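Local coordinates for transcriptional regulator nlh2 (Aquifex aeolicus, PDB 4G3V), which probably regulates sigma54-dependent transcription, its GAF domain serving as the regulatory part and being captured here in an inactive state, at residues V42-I47 and S59-F64; N53-I57 and D68-K73; K112-A118 and I130-F136. All blocks are in the same frame, centred on the assembly; numbering follows the deposited sequence.

In the fold
Along the chain, 42-47 opens contact 1 at the start of strand 44-51, and 53-57 opens contact 2 on strand 54-61. Contact 1 then closes at 59-64, drawing the two long strands into a hairpin, and contact 2 closes at 68-73, laying short strand 70-72 along the far edge of the second. These two contacts therefore cross and share strand 54-61; they meet where Phe46 touches Ile57 and Phe71. Contact 3 follows in series, closing the hairpin of strands 113-122 and 125-135. Strand 125-135 pairs with strand 44-51, at Phe46 with Thr131 and His44 with Phe133, so the hairpins of contacts 1 and 3 join in one antiparallel sheet. Contacts 2 and 3 do not touch.

Contact 1. Residues V42-I47 and S59-F64; sequences VEHSFI and SSYGYF
Phe46 drives the edge of its ring into the face of Phe64, an edge-to-face pair whose planes stand 63° apart. Its CD2 lies over the centre of the Phe64 ring, 3.6 Å from CE1 of Phe64. A chi1 of 67° tucks CG of Phe46 between its backbone N and carbonyl carbon, which swings the ring round to this meeting. Here the packing is tight: Phe133 reaches the Phe64 ring as well, and Thr103 and Ile105 lie against it. With an alanine in place of Phe64, the edge of Phe46 would probably face a gap and its ring would be freer to turn. On the other face of the strands, small Ser45 and Ser59 fit beneath helix 25-40, OG of Ser45 standing 3.5 Å from CB of Tyr61. Backbone bonds hold the strands in register, Tyr61 N to Ser45 O at 2.8 Å and Ile47 N to Ser59 O at 2.9 Å.

Toward the solvent the grip is sparser. Tyr63 N donates to ND1 of His44 over 3.0 Å, only 5° out of the ring plane, so ND1 acts as the acceptor, a role a histidine can fill. Gly62 has positive phi and brings CA to 3.4 Å from Glu43 O, where any CB would clash; the side chain of Glu43 itself is exposed. The Tyr63 ring leads away, its hydroxyl bonded to Thr103 O. Antiparallel strands joined in this way form the first beta hairpin of the GAF-domain sheet.

Contact 2. Residues N53-I57 and D68-K73; sequences NTLRI and DVAFKK
Thr54 and Leu55 both donate to the carbonyl of Phe71, so two bonds grip Phe71 O. The Leu55 amide comes in the carbonyl plane, N to O 2.9 Å, whereas Thr54 OG1 stands well above that plane, 3.3 Å from the same oxygen. The hydroxyl gets there because chi1 of Thr54 is -179°, setting OG1 opposite its own amide nitrogen and beside the carbonyl carbon; a beta-branched residue with a donor suits this strand position. Lys72 bends at chi2 and chi3 and folds back over Thr54, its CD passing 3.9 Å from OG1.

On the reverse face Leu55 and Phe71 form a hydrogen-bonded antiparallel pair, CB to CB 4.1 Å, and both side chains lie against Thr78 of helix 76-84. Strand 70-72 is an outermost strand of the antiparallel GAF-domain sheet within this chain. Apolar Leu55 and Phe71 suit the face packed against the helix, while Thr54, Arg56 and Lys72 suit the face partly open to solvent.

Farther along, Ile57 and Val69 lie side by side and point the same way, with Ile57 CD1 3.9 Å from CB of Val69. For Ile57, CG1 sits beside the backbone N (chi1 -71°), and an extended chi2 carries CD1 to its neighbour. Ile57 N is shared, bonding to Val69 O and weakly to a water that also accepts from Val69 N at 2.9 Å. Arg56 bends at chi2 and chi3, bringing the edge of its guanidinium toward Asp68; NH2 to OD1 is a long 3.7 Å salt bridge, with the two planar groups 62° apart. At the other end, extended Lys73 crosses Asn53 at about a right angle, CE 3.5 Å from OD1, an oxygen that Arg50 binds.

Contact 3. Residues K112-A118 and I130-F136; sequences KHALIAA and ITIFKEF
Glu135 lays its CG over the face of the His113 ring, a CH-pi contact 3.6 Å from the ring centroid and only 9° off the normal. With chi1 at -69°, CG of Glu135 lies opposite its carbonyl carbon, and the extended chain beyond it carries the carboxylate past the ring. The polar ends are tied elsewhere: Glu135 OE2 and His113 ND1 each bond to Thr110, through its hydroxyl and its amide respectively.

A second CH-pi contact joins Leu115 to Phe133. The two side chains run alongside each other, CG of Leu115 lying off-centre over the ring and CD1 3.6 Å from CZ of Phe133. The branched leucine also sends CD2 to Thr131 CG2, at 3.9 Å, while small Ala117 leaves room for Thr131 OG1, whose hydroxyl bonds to Thr78.

On the reverse face the side-chain contacts across the strands are apolar: Ile116 CB meets CG1 of Ile132 at 4.0 Å, and Phe136, just past the strand, brings CD2 to 3.8 Å from Ala114 CB. Leu142 of helix 139-162 lies against Ala114, Ile116 and Phe136.

Paired backbone hydrogen bonds join the strands of this hairpin. Ala114 N reaches Lys134 O at 2.8 Å in a nearly straight line, and Ala118 N meets Ile130 O at 2.9 Å. Because these strand residues are mostly buried, the bonds satisfy backbone polar groups otherwise costly to bury, so apolar side chains can make up most of both faces, while ionisable Lys112, His113, Lys134 and Glu135 gather at one end.

Contact 1. Residues V42-I47 and S59-F64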
loop_
_atom_site.group_PDB
_atom_site.type_symbol
_atom_site.label_atom_id
_atom_site.label_comp_id
_atom_site.label_asym_id
_atom_site.label_seq_id
_atom_site.Cartn_x
_atom_site.Cartn_y
_atom_site.Cartn_z
ATOM N N VAL A 42 1.947 -2.714 -17.621
ATOM C CA VAL A 42 0.660 -2.060 -17.829
ATOM C C VAL A 42 0.803 -1.024 -18.925
ATOM O O VAL A 42 1.353 0.050 -18.700
ATOM C CB VAL A 42 0.166 -1.381 -16.547
ATOM C CG1 VAL A 42 -1.094 -0.576 -16.819
ATOM C CG2 VAL A 42 -0.069 -2.420 -15.468
ATOM N N GLU A 43 0.297 -1.345 -20.112
ATOM C CA GLU A 43 0.564 -0.532 -21.293
ATOM C C GLU A 43 -0.393 0.649 -21.472
ATOM O O GLU A 43 -0.051 1.621 -22.131
ATOM C CB GLU A 43 0.579 -1.427 -22.544
ATOM C CG GLU A 43 1.812 -2.352 -22.609
ATOM C CD GLU A 43 1.545 -3.676 -23.323
ATOM O OE1 GLU A 43 0.950 -4.578 -22.695
ATOM O OE2 GLU A 43 1.933 -3.827 -24.501
ATOM N N HIS A 44 -1.584 0.570 -20.886
ATOM C CA HIS A 44 -2.561 1.649 -20.976
ATOM C C HIS A 44 -3.141 1.942 -19.599
ATOM O O HIS A 44 -3.600 1.033 -18.907
ATOM C CB HIS A 44 -3.702 1.271 -21.925
ATOM C CG HIS A 44 -3.240 0.741 -23.253
ATOM N ND1 HIS A 44 -2.878 1.561 -24.291
ATOM C CD2 HIS A 44 -3.085 -0.529 -23.699
ATOM C CE1 HIS A 44 -2.522 0.824 -25.336
ATOM N NE2 HIS A 44 -2.644 -0.447 -25.002
ATOM N N SER A 45 -3.156 3.206 -19.205
ATOM C CA SER A 45 -3.620 3.548 -17.868
ATOM C C SER A 45 -3.911 5.021 -17.759
ATOM O O SER A 45 -3.423 5.820 -18.561
ATOM C CB SER A 45 -2.555 3.189 -16.820
ATOM O OG SER A 45 -1.363 3.924 -17.049
ATOM N N PHE A 46 -4.699 5.385 -16.752
ATOM C CA PHE A 46 -4.910 6.781 -16.445
ATOM C C PHE A 46 -5.263 6.956 -14.980
ATOM O O PHE A 46 -5.681 6.016 -14.320
ATOM C CB PHE A 46 -5.968 7.417 -17.372
ATOM C CG PHE A 46 -7.376 6.893 -17.185
ATOM C CD1 PHE A 46 -8.160 7.318 -16.125
ATOM C CD2 PHE A 46 -7.919 6.010 -18.102
ATOM C CE1 PHE A 46 -9.472 6.837 -15.962
ATOM C CE2 PHE A 46 -9.220 5.531 -17.961
ATOM C CZ PHE A 46 -10.000 5.945 -16.895
ATOM N N ILE A 47 -5.021 8.163 -14.482
ATOM C CA ILE A 47 -5.435 8.567 -13.155
ATOM C C ILE A 47 -6.372 9.742 -13.375
ATOM O O ILE A 47 -5.999 10.720 -14.024
ATOM C CB ILE A 47 -4.226 8.955 -12.283
ATOM C CG1 ILE A 47 -3.369 7.718 -12.029
ATOM C CG2 ILE A 47 -4.676 9.575 -10.979
ATOM C CD1 ILE A 47 -1.973 7.991 -11.465
ATOM N N SER A 59 -3.658 12.363 -15.590
ATOM C CA SER A 59 -2.446 11.787 -16.151
ATOM C C SER A 59 -2.790 10.506 -16.890
ATOM O O SER A 59 -3.770 9.831 -16.563
ATOM C CB SER A 59 -1.451 11.490 -15.033
ATOM O OG SER A 59 -0.183 11.187 -15.564
ATOM N N SER A 60 -1.986 10.157 -17.884
ATOM C CA SER A 60 -2.311 9.011 -18.709
ATOM C C SER A 60 -1.057 8.369 -19.267
ATOM O O SER A 60 0.021 8.975 -19.270
ATOM C CB SER A 60 -3.230 9.439 -19.855
ATOM O OG SER A 60 -2.606 10.423 -20.657
ATOM N N TYR A 61 -1.201 7.139 -19.743
ATOM C CA TYR A 61 -0.084 6.427 -20.341
ATOM C C TYR A 61 -0.594 5.499 -21.431
ATOM O O TYR A 61 -1.625 4.847 -21.262
ATOM C CB TYR A 61 0.671 5.628 -19.279
ATOM C CG TYR A 61 1.921 4.972 -19.816
ATOM C CD1 TYR A 61 1.865 3.715 -20.400
ATOM C CD2 TYR A 61 3.152 5.608 -19.745
ATOM C CE1 TYR A 61 2.990 3.108 -20.898
ATOM C CE2 TYR A 61 4.296 5.005 -20.253
ATOM C CZ TYR A 61 4.204 3.752 -20.827
ATOM O OH TYR A 61 5.320 3.124 -21.337
ATOM N N GLY A 62 0.134 5.438 -22.546
ATOM C CA GLY A 62 -0.280 4.637 -23.682
ATOM C C GLY A 62 -1.371 5.279 -24.526
ATOM O O GLY A 62 -1.293 6.441 -24.904
ATOM N N TYR A 63 -2.414 4.509 -24.802
ATOM C CA TYR A 63 -3.489 4.936 -25.689
ATOM C C TYR A 63 -4.171 6.210 -25.203
ATOM O O TYR A 63 -4.645 7.009 -26.006
ATOM C CB TYR A 63 -4.533 3.824 -25.832
ATOM C CG TYR A 63 -5.694 4.224 -26.710
ATOM C CD1 TYR A 63 -5.624 4.089 -28.093
ATOM C CD2 TYR A 63 -6.851 4.757 -26.160
ATOM C CE1 TYR A 63 -6.680 4.464 -28.903
ATOM C CE2 TYR A 63 -7.912 5.135 -26.961
ATOM C CZ TYR A 63 -7.820 4.986 -28.332
ATOM O OH TYR A 63 -8.870 5.361 -29.142
ATOM N N PHE A 64 -4.224 6.398 -23.890
ATOM C CA PHE A 64 -4.906 7.557 -23.319
ATOM C C PHE A 64 -4.116 8.861 -23.419
ATOM O O PHE A 64 -4.626 9.931 -23.072
ATOM C CB PHE A 64 -5.249 7.266 -21.870
ATOM C CG PHE A 64 -6.227 6.154 -21.723
ATOM C CD1 PHE A 64 -7.582 6.408 -21.767
ATOM C CD2 PHE A 64 -5.793 4.853 -21.575
ATOM C CE1 PHE A 64 -8.492 5.387 -21.652
ATOM C CE2 PHE A 64 -6.701 3.825 -21.454
ATOM C CZ PHE A 64 -8.052 4.091 -21.493
#

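Contact 2. Residues N53-I57 and D68-K73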
loop_
_atom_site.group_PDB
_atom_site.type_symbol
_atom_site.label_atom_id
_atom_site.label_comp_id
_atom_site.label_asym_id
_atom_site.label_seq_id
_atom_site.Cartn_x
_atom_site.Cartn_y
_atom_site.Cartn_z
ATOM N N ASN A 53 -17.933 17.547 -8.863
ATOM C CA ASN A 53 -18.534 16.219 -8.775
ATOM C C ASN A 53 -18.312 15.417 -10.059
ATOM O O ASN A 53 -19.114 14.559 -10.408
ATOM C CB ASN A 53 -20.038 16.325 -8.473
ATOM C CG ASN A 53 -20.567 15.120 -7.702
ATOM O OD1 ASN A 53 -19.865 14.554 -6.861
ATOM N ND2 ASN A 53 -21.802 14.717 -7.996
ATOM N N THR A 54 -17.219 15.703 -10.762
ATOM C CA THR A 54 -16.900 14.991 -11.995
ATOM C C THR A 54 -15.433 14.585 -11.980
ATOM O O THR A 54 -14.597 15.310 -11.443
ATOM C CB THR A 54 -17.180 15.865 -13.245
ATOM O OG1 THR A 54 -16.887 15.125 -14.435
ATOM C CG2 THR A 54 -16.328 17.117 -13.228
ATOM N N LEU A 55 -15.124 13.428 -12.560
ATOM C CA LEU A 55 -13.740 12.985 -12.684
ATOM C C LEU A 55 -13.167 13.446 -14.013
ATOM O O LEU A 55 -13.805 13.298 -15.054
ATOM C CB LEU A 55 -13.631 11.461 -12.650
ATOM C CG LEU A 55 -13.807 10.700 -11.344
ATOM C CD1 LEU A 55 -13.377 9.254 -11.558
ATOM C CD2 LEU A 55 -13.028 11.329 -10.215
ATOM N N ARG A 56 -11.958 13.986 -13.977
ATOM C CA ARG A 56 -11.243 14.322 -15.197
ATOM C C ARG A 56 -9.882 13.649 -15.215
ATOM O O ARG A 56 -9.209 13.586 -14.191
ATOM C CB ARG A 56 -11.049 15.828 -15.298
ATOM C CG ARG A 56 -12.334 16.597 -15.536
ATOM C CD ARG A 56 -12.052 17.839 -16.350
ATOM N NE ARG A 56 -11.526 17.498 -17.672
ATOM C CZ ARG A 56 -10.640 18.228 -18.348
ATOM N NH1 ARG A 56 -10.153 19.356 -17.837
ATOM N NH2 ARG A 56 -10.232 17.822 -19.544
ATOM N N ILE A 57 -9.474 13.150 -16.376
ATOM C CA ILE A 57 -8.158 12.549 -16.501
ATOM C C ILE A 57 -7.088 13.598 -16.208
ATOM O O ILE A 57 -7.071 14.680 -16.818
ATOM C CB ILE A 57 -7.942 11.909 -17.887
ATOM C CG1 ILE A 57 -8.810 10.652 -17.999
ATOM C CG2 ILE A 57 -6.472 11.552 -18.090
ATOM C CD1 ILE A 57 -8.528 9.790 -19.205
ATOM N N ASP A 68 -8.794 13.927 -23.648
ATOM C CA ASP A 68 -9.548 14.617 -22.608
ATOM C C ASP A 68 -10.864 13.894 -22.364
ATOM O O ASP A 68 -11.720 13.834 -23.247
ATOM C CB ASP A 68 -9.822 16.066 -23.019
ATOM C CG ASP A 68 -8.562 16.916 -23.030
ATOM O OD1 ASP A 68 -7.728 16.759 -22.109
ATOM O OD2 ASP A 68 -8.404 17.738 -23.962
ATOM N N VAL A 69 -11.024 13.347 -21.165
ATOM C CA VAL A 69 -12.177 12.506 -20.868
ATOM C C VAL A 69 -12.726 12.783 -19.480
ATOM O O VAL A 69 -11.964 12.852 -18.516
ATOM C CB VAL A 69 -11.797 11.024 -20.922
ATOM C CG1 VAL A 69 -13.040 10.165 -20.863
ATOM C CG2 VAL A 69 -10.997 10.731 -22.174
ATOM N N ALA A 70 -14.046 12.920 -19.379
ATOM C CA ALA A 70 -14.690 13.166 -18.097
ATOM C C ALA A 70 -15.682 12.048 -17.765
ATOM O O ALA A 70 -16.362 11.537 -18.649
ATOM C CB ALA A 70 -15.393 14.512 -18.115
ATOM N N PHE A 71 -15.745 11.673 -16.490
ATOM C CA PHE A 71 -16.675 10.645 -16.015
ATOM C C PHE A 71 -17.586 11.197 -14.934
ATOM O O PHE A 71 -17.132 11.875 -14.014
ATOM C CB PHE A 71 -15.913 9.471 -15.399
ATOM C CG PHE A 71 -15.034 8.725 -16.364
ATOM C CD1 PHE A 71 -13.719 9.100 -16.551
ATOM C CD2 PHE A 71 -15.515 7.625 -17.055
ATOM C CE1 PHE A 71 -12.901 8.403 -17.421
ATOM C CE2 PHE A 71 -14.695 6.922 -17.928
ATOM C CZ PHE A 71 -13.391 7.314 -18.109
ATOM N N LYS A 72 -18.869 10.875 -15.021
ATOM C CA LYS A 72 -19.821 11.245 -13.987
ATOM C C LYS A 72 -20.044 10.049 -13.076
ATOM O O LYS A 72 -19.815 8.912 -13.484
ATOM C CB LYS A 72 -21.149 11.642 -14.626
ATOM C CG LYS A 72 -21.005 12.720 -15.681
ATOM C CD LYS A 72 -20.558 14.033 -15.072
ATOM C CE LYS A 72 -21.712 14.739 -14.374
ATOM N NZ LYS A 72 -21.282 16.028 -13.772
ATOM N N LYS A 73 -20.507 10.296 -11.853
ATOM C CA LYS A 73 -20.866 9.201 -10.967
ATOM C C LYS A 73 -21.805 8.251 -11.694
ATOM O O LYS A 73 -22.793 8.675 -12.315
ATOM C CB LYS A 73 -21.518 9.712 -9.685
ATOM C CG LYS A 73 -20.544 10.337 -8.714
ATOM C CD LYS A 73 -21.170 10.502 -7.336
ATOM C CE LYS A 73 -20.200 11.138 -6.350
ATOM N NZ LYS A 73 -20.819 11.290 -5.006
HETATM O O HOH W 1 -9.928 14.927 -18.943
#

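Contact 3. Residues K112-A118 and I130-F136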
loop_
_atom_site.group_PDB
_atom_site.type_symbol
_atom_site.label_atom_id
_atom_site.label_comp_id
_atom_site.label_asym_id
_atom_site.label_seq_id
_atom_site.Cartn_x
_atom_site.Cartn_y
_atom_site.Cartn_z
ATOM N N LYS A 112 -8.286 -10.613 -24.305
ATOM C CA LYS A 112 -7.608 -10.980 -23.063
ATOM C C LYS A 112 -7.442 -9.793 -22.115
ATOM O O LYS A 112 -7.165 -9.976 -20.927
ATOM C CB LYS A 112 -6.249 -11.610 -23.367
ATOM C CG LYS A 112 -6.352 -12.818 -24.288
ATOM C CD LYS A 112 -5.348 -13.899 -23.916
ATOM C CE LYS A 112 -3.919 -13.473 -24.207
ATOM N NZ LYS A 112 -2.976 -14.639 -24.148
ATOM N N HIS A 113 -7.619 -8.576 -22.626
ATOM C CA HIS A 113 -7.460 -7.392 -21.778
ATOM C C HIS A 113 -8.514 -7.336 -20.689
ATOM O O HIS A 113 -9.705 -7.508 -20.954
ATOM C CB HIS A 113 -7.540 -6.102 -22.594
ATOM C CG HIS A 113 -6.241 -5.702 -23.215
ATOM N ND1 HIS A 113 -5.907 -6.037 -24.508
ATOM C CD2 HIS A 113 -5.188 -5.013 -22.719
ATOM C CE1 HIS A 113 -4.704 -5.567 -24.785
ATOM N NE2 HIS A 113 -4.245 -4.939 -23.714
ATOM N N ALA A 114 -8.066 -7.088 -19.463
ATOM C CA ALA A 114 -8.969 -6.768 -18.368
ATOM C C ALA A 114 -8.850 -5.289 -18.020
ATOM O O ALA A 114 -7.844 -4.638 -18.319
ATOM C CB ALA A 114 -8.660 -7.610 -17.157
ATOM N N LEU A 115 -9.889 -4.768 -17.378
ATOM C CA LEU A 115 -9.877 -3.421 -16.843
ATOM C C LEU A 115 -9.902 -3.533 -15.323
ATOM O O LEU A 115 -10.748 -4.233 -14.765
ATOM C CB LEU A 115 -11.097 -2.646 -17.352
ATOM C CG LEU A 115 -11.209 -1.160 -17.012
ATOM C CD1 LEU A 115 -12.281 -0.479 -17.849
ATOM C CD2 LEU A 115 -11.502 -0.955 -15.553
ATOM N N ILE A 116 -8.965 -2.879 -14.651
ATOM C CA ILE A 116 -9.030 -2.784 -13.192
ATOM C C ILE A 116 -9.065 -1.312 -12.816
ATOM O O ILE A 116 -8.199 -0.544 -13.222
ATOM C CB ILE A 116 -7.824 -3.438 -12.506
ATOM C CG1 ILE A 116 -7.765 -4.925 -12.841
ATOM C CG2 ILE A 116 -7.887 -3.226 -10.982
ATOM C CD1 ILE A 116 -6.522 -5.610 -12.331
ATOM N N ALA A 117 -10.071 -0.930 -12.042
ATOM C CA ALA A 117 -10.233 0.447 -11.627
ATOM C C ALA A 117 -10.372 0.473 -10.113
ATOM O O ALA A 117 -11.196 -0.260 -9.540
ATOM C CB ALA A 117 -11.445 1.070 -12.306
ATOM N N ALA A 118 -9.552 1.296 -9.466
ATOM C CA ALA A 118 -9.538 1.371 -8.010
ATOM C C ALA A 118 -9.674 2.816 -7.562
ATOM O O ALA A 118 -9.105 3.740 -8.178
ATOM C CB ALA A 118 -8.260 0.781 -7.453
ATOM N N ILE A 130 -7.829 5.304 -10.275
ATOM C CA ILE A 130 -6.781 4.856 -11.188
ATOM C C ILE A 130 -7.331 3.660 -11.936
ATOM O O ILE A 130 -7.871 2.732 -11.327
ATOM C CB ILE A 130 -5.464 4.516 -10.473
ATOM C CG1 ILE A 130 -4.470 3.892 -11.455
ATOM C CG2 ILE A 130 -5.689 3.599 -9.284
ATOM C CD1 ILE A 130 -3.061 3.698 -10.875
ATOM N N THR A 131 -7.216 3.713 -13.263
ATOM C CA THR A 131 -7.746 2.685 -14.144
ATOM C C THR A 131 -6.631 2.156 -15.036
ATOM O O THR A 131 -5.889 2.936 -15.655
ATOM C CB THR A 131 -8.859 3.250 -15.015
ATOM O OG1 THR A 131 -9.951 3.658 -14.176
ATOM C CG2 THR A 131 -9.340 2.226 -16.049
ATOM N N ILE A 132 -6.515 0.840 -15.109
ATOM C CA ILE A 132 -5.490 0.223 -15.940
ATOM C C ILE A 132 -6.089 -0.857 -16.829
ATOM O O ILE A 132 -7.107 -1.456 -16.497
ATOM C CB ILE A 132 -4.335 -0.384 -15.094
ATOM C CG1 ILE A 132 -4.772 -1.635 -14.344
ATOM C CG2 ILE A 132 -3.809 0.628 -14.086
ATOM C CD1 ILE A 132 -4.424 -2.919 -15.029
ATOM N N PHE A 133 -5.445 -1.096 -17.963
ATOM C CA PHE A 133 -5.834 -2.163 -18.862
ATOM C C PHE A 133 -4.631 -3.091 -19.034
ATOM O O PHE A 133 -3.505 -2.628 -19.263
ATOM C CB PHE A 133 -6.224 -1.583 -20.215
ATOM C CG PHE A 133 -7.489 -0.779 -20.191
ATOM C CD1 PHE A 133 -7.469 0.549 -19.817
ATOM C CD2 PHE A 133 -8.700 -1.355 -20.553
ATOM C CE1 PHE A 133 -8.629 1.294 -19.796
ATOM C CE2 PHE A 133 -9.859 -0.621 -20.531
ATOM C CZ PHE A 133 -9.824 0.715 -20.153
ATOM N N LYS A 134 -4.848 -4.389 -18.910
ATOM C CA LYS A 134 -3.756 -5.332 -19.020
ATOM C C LYS A 134 -4.272 -6.723 -19.377
ATOM O O LYS A 134 -5.327 -7.131 -18.907
ATOM C CB LYS A 134 -2.996 -5.385 -17.698
ATOM C CG LYS A 134 -1.859 -6.400 -17.680
ATOM C CD LYS A 134 -1.101 -6.320 -16.362
ATOM C CE LYS A 134 -0.155 -7.491 -16.189
ATOM N NZ LYS A 134 0.934 -7.462 -17.200
ATOM N N GLU A 135 -3.525 -7.439 -20.208
ATOM C CA GLU A 135 -3.889 -8.800 -20.593
ATOM C C GLU A 135 -3.595 -9.819 -19.493
ATOM O O GLU A 135 -2.549 -9.776 -18.855
ATOM C CB GLU A 135 -3.120 -9.223 -21.849
ATOM C CG GLU A 135 -3.522 -8.510 -23.122
ATOM C CD GLU A 135 -2.952 -9.204 -24.345
ATOM O OE1 GLU A 135 -1.845 -9.770 -24.237
ATOM O OE2 GLU A 135 -3.613 -9.205 -25.404
ATOM N N PHE A 136 -4.515 -10.758 -19.318
ATOM C CA PHE A 136 -4.357 -11.858 -18.379
ATOM C C PHE A 136 -4.828 -13.135 -19.052
ATOM O O PHE A 136 -5.710 -13.098 -19.915
ATOM C CB PHE A 136 -5.194 -11.632 -17.129
ATOM C CG PHE A 136 -4.737 -10.475 -16.303
ATOM C CD1 PHE A 136 -3.771 -10.646 -15.329
ATOM C CD2 PHE A 136 -5.264 -9.215 -16.509
ATOM C CE1 PHE A 136 -3.341 -9.582 -14.569
ATOM C CE2 PHE A 136 -4.844 -8.138 -15.745
ATOM C CZ PHE A 136 -3.881 -8.323 -14.775
#